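Local atomic coordinates of general secretion pathway protein H (Vibrio cholerae, PDB entry 4DQ9), a protein that forms part of the type II secretion pseudopilus tip complex, which is critical for recognising and binding proteins to be secreted from the periplasm. Residues Ile35-Arg40 / Gln72-Leu77. Residues are numbered along the deposited sequence; the frame is centred on the assembly and turned at random.
Sequences IDVDTR and QLDFEL. With NA (sodium ion), chain C.
Ile35 and Phe75 illustrate how a strand end and its following loop can be joined to another sheet by side-chain packing and a bridging water rather than by strand pairing. Methyl CD1 of Ile35 lies over one face of the Phe75 ring, a CH-pi contact 3.9 Å from the centroid and shifted toward the CG side. Val37 meets the same ring differently: its CG1 sits at the edge, near the ring plane, 3.7 Å from Phe75 CD1. CG of Phe75 lies between its own backbone N and carbonyl carbon (chi1 75°), a torsion that turns a ring face to Ile35 and an edge to Val37. Leu73 CD1 extends the apolar cluster, 3.7 Å from Ile35 CG2 and close to Val37 CG1. Farther along, Arg40 and Gln72 slant across each other in plain van der Waals contact, CD to OE1 3.6 Å, guanidinium and amide planes 64° apart.

One water spans the backbones, donating to Val37 O (2.8 Å) and accepting from Leu73 N (3.0 Å).

Asp36 points the other way, its OD2 binding a sodium ion at 2.7 Å in a site that includes Thr43.

Residues 35-40 end strand 31-36 and lead into strand 41-48 of one antiparallel sheet; strand 71-77 is an outermost strand, within this chain, of the other, beside strand 126-132. Leu42, Leu115 and Leu128 also pack on Ile35, drawing both sheets into the shared core.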
loop_
_atom_site.group_PDB
_atom_site.type_symbol
_atom_site.label_atom_id
_atom_site.label_comp_id
_atom_site.label_asym_id
_atom_site.label_seq_id
_atom_site.Cartn_x
_atom_site.Cartn_y
_atom_site.Cartn_z
ATOM N N ILE A 35 -5.720 9.417 -5.413
ATOM C CA ILE A 35 -6.674 10.305 -5.971
ATOM C C ILE A 35 -7.814 10.510 -4.949
ATOM O O ILE A 35 -8.393 9.541 -4.459
ATOM C CB ILE A 35 -7.250 9.602 -7.228
ATOM C CG1 ILE A 35 -6.143 9.142 -8.198
ATOM C CG2 ILE A 35 -8.285 10.554 -7.931
ATOM C CD1 ILE A 35 -6.613 8.167 -9.334
ATOM N N ASP A 36 -8.160 11.762 -4.648
ATOM C CA ASP A 36 -9.241 12.127 -3.717
ATOM C C ASP A 36 -10.269 12.895 -4.537
ATOM O O ASP A 36 -10.128 14.049 -4.822
ATOM C CB ASP A 36 -8.696 12.907 -2.575
ATOM C CG ASP A 36 -7.671 12.078 -1.639
ATOM O OD1 ASP A 36 -7.942 10.873 -1.277
ATOM O OD2 ASP A 36 -6.657 12.679 -1.052
ATOM N N VAL A 37 -11.287 12.190 -4.999
ATOM C CA VAL A 37 -12.247 12.769 -5.950
ATOM C C VAL A 37 -13.044 13.836 -5.264
ATOM O O VAL A 37 -13.428 14.783 -5.877
ATOM C CB VAL A 37 -13.155 11.674 -6.576
ATOM C CG1 VAL A 37 -12.385 10.748 -7.463
ATOM C CG2 VAL A 37 -14.025 10.798 -5.610
ATOM N N ASP A 38 -13.299 13.677 -3.954
ATOM C CA ASP A 38 -14.147 14.682 -3.310
ATOM C C ASP A 38 -13.492 16.029 -3.108
ATOM O O ASP A 38 -14.203 17.018 -3.128
ATOM C CB ASP A 38 -14.730 14.112 -2.002
ATOM C CG ASP A 38 -15.615 12.888 -2.249
ATOM O OD1 ASP A 38 -16.111 12.725 -3.391
ATOM O OD2 ASP A 38 -15.774 12.036 -1.334
ATOM N N THR A 39 -12.176 16.096 -2.956
ATOM C CA THR A 39 -11.422 17.309 -2.761
ATOM C C THR A 39 -10.639 17.685 -4.061
ATOM O O THR A 39 -10.000 18.728 -4.064
ATOM C CB THR A 39 -10.430 17.159 -1.562
ATOM O OG1 THR A 39 -9.607 16.004 -1.848
ATOM C CG2 THR A 39 -11.230 17.023 -0.245
ATOM N N ARG A 40 -10.725 16.865 -5.088
ATOM C CA ARG A 40 -10.109 17.086 -6.389
ATOM C C ARG A 40 -8.575 17.181 -6.214
ATOM O O ARG A 40 -7.943 18.024 -6.835
ATOM C CB ARG A 40 -10.693 18.337 -7.055
ATOM C CG ARG A 40 -12.267 18.297 -7.111
ATOM C CD ARG A 40 -13.000 19.572 -7.467
ATOM N NE ARG A 40 -12.724 20.687 -6.541
ATOM C CZ ARG A 40 -11.931 21.730 -6.807
ATOM N NH1 ARG A 40 -11.433 21.922 -8.019
ATOM N NH2 ARG A 40 -11.667 22.651 -5.876
ATOM N N GLN A 72 -13.463 19.229 -12.317
ATOM C CA GLN A 72 -13.773 17.981 -11.587
ATOM C C GLN A 72 -12.734 16.964 -12.032
ATOM O O GLN A 72 -12.194 17.044 -13.163
ATOM C CB GLN A 72 -15.128 17.407 -11.931
ATOM C CG GLN A 72 -16.344 18.338 -11.665
ATOM C CD GLN A 72 -16.677 18.395 -10.258
ATOM O OE1 GLN A 72 -15.797 18.309 -9.403
ATOM N NE2 GLN A 72 -17.964 18.524 -9.951
ATOM N N LEU A 73 -12.533 15.975 -11.177
ATOM C CA LEU A 73 -11.856 14.817 -11.663
ATOM C C LEU A 73 -12.602 13.506 -11.266
ATOM O O LEU A 73 -13.426 13.466 -10.334
ATOM C CB LEU A 73 -10.444 14.706 -11.294
ATOM C CG LEU A 73 -10.029 14.768 -9.857
ATOM C CD1 LEU A 73 -10.229 13.480 -9.153
ATOM C CD2 LEU A 73 -8.544 15.014 -9.823
ATOM N N ASP A 74 -12.266 12.462 -11.986
ATOM C CA ASP A 74 -12.824 11.133 -11.749
ATOM C C ASP A 74 -11.894 10.046 -12.214
ATOM O O ASP A 74 -10.923 10.352 -12.936
ATOM C CB ASP A 74 -14.172 11.031 -12.439
ATOM C CG ASP A 74 -15.115 10.027 -11.782
ATOM O OD1 ASP A 74 -14.730 9.216 -10.863
ATOM O OD2 ASP A 74 -16.365 10.099 -12.120
ATOM N N PHE A 75 -12.094 8.820 -11.782
ATOM C CA PHE A 75 -11.154 7.788 -12.182
ATOM C C PHE A 75 -11.897 6.409 -12.205
ATOM O O PHE A 75 -12.926 6.232 -11.514
ATOM C CB PHE A 75 -9.874 7.708 -11.359
ATOM C CG PHE A 75 -9.990 7.106 -9.999
ATOM C CD1 PHE A 75 -10.596 7.818 -8.952
ATOM C CD2 PHE A 75 -9.438 5.861 -9.743
ATOM C CE1 PHE A 75 -10.721 7.296 -7.662
ATOM C CE2 PHE A 75 -9.562 5.284 -8.447
ATOM C CZ PHE A 75 -10.240 6.012 -7.403
ATOM N N GLU A 76 -11.307 5.514 -12.974
ATOM C CA GLU A 76 -11.723 4.121 -13.146
ATOM C C GLU A 76 -10.466 3.305 -12.899
ATOM O O GLU A 76 -9.341 3.725 -13.317
ATOM C CB GLU A 76 -12.197 3.798 -14.584
ATOM C CG GLU A 76 -13.433 4.379 -15.007
ATOM C CD GLU A 76 -13.656 4.359 -16.474
ATOM O OE1 GLU A 76 -12.700 4.421 -17.309
ATOM O OE2 GLU A 76 -14.844 4.323 -16.802
ATOM N N LEU A 77 -10.600 2.186 -12.187
ATOM C CA LEU A 77 -9.556 1.151 -12.129
ATOM C C LEU A 77 -9.829 0.024 -13.021
ATOM O O LEU A 77 -10.877 -0.592 -12.916
ATOM C CB LEU A 77 -9.473 0.570 -10.694
ATOM C CG LEU A 77 -9.169 1.681 -9.683
ATOM C CD1 LEU A 77 -9.235 1.205 -8.209
ATOM C CD2 LEU A 77 -7.816 2.286 -9.874
HETATM NA NA NA C . -4.796 13.098 -2.997
HETATM O O HOH W 1 -13.809 15.419 -8.549
#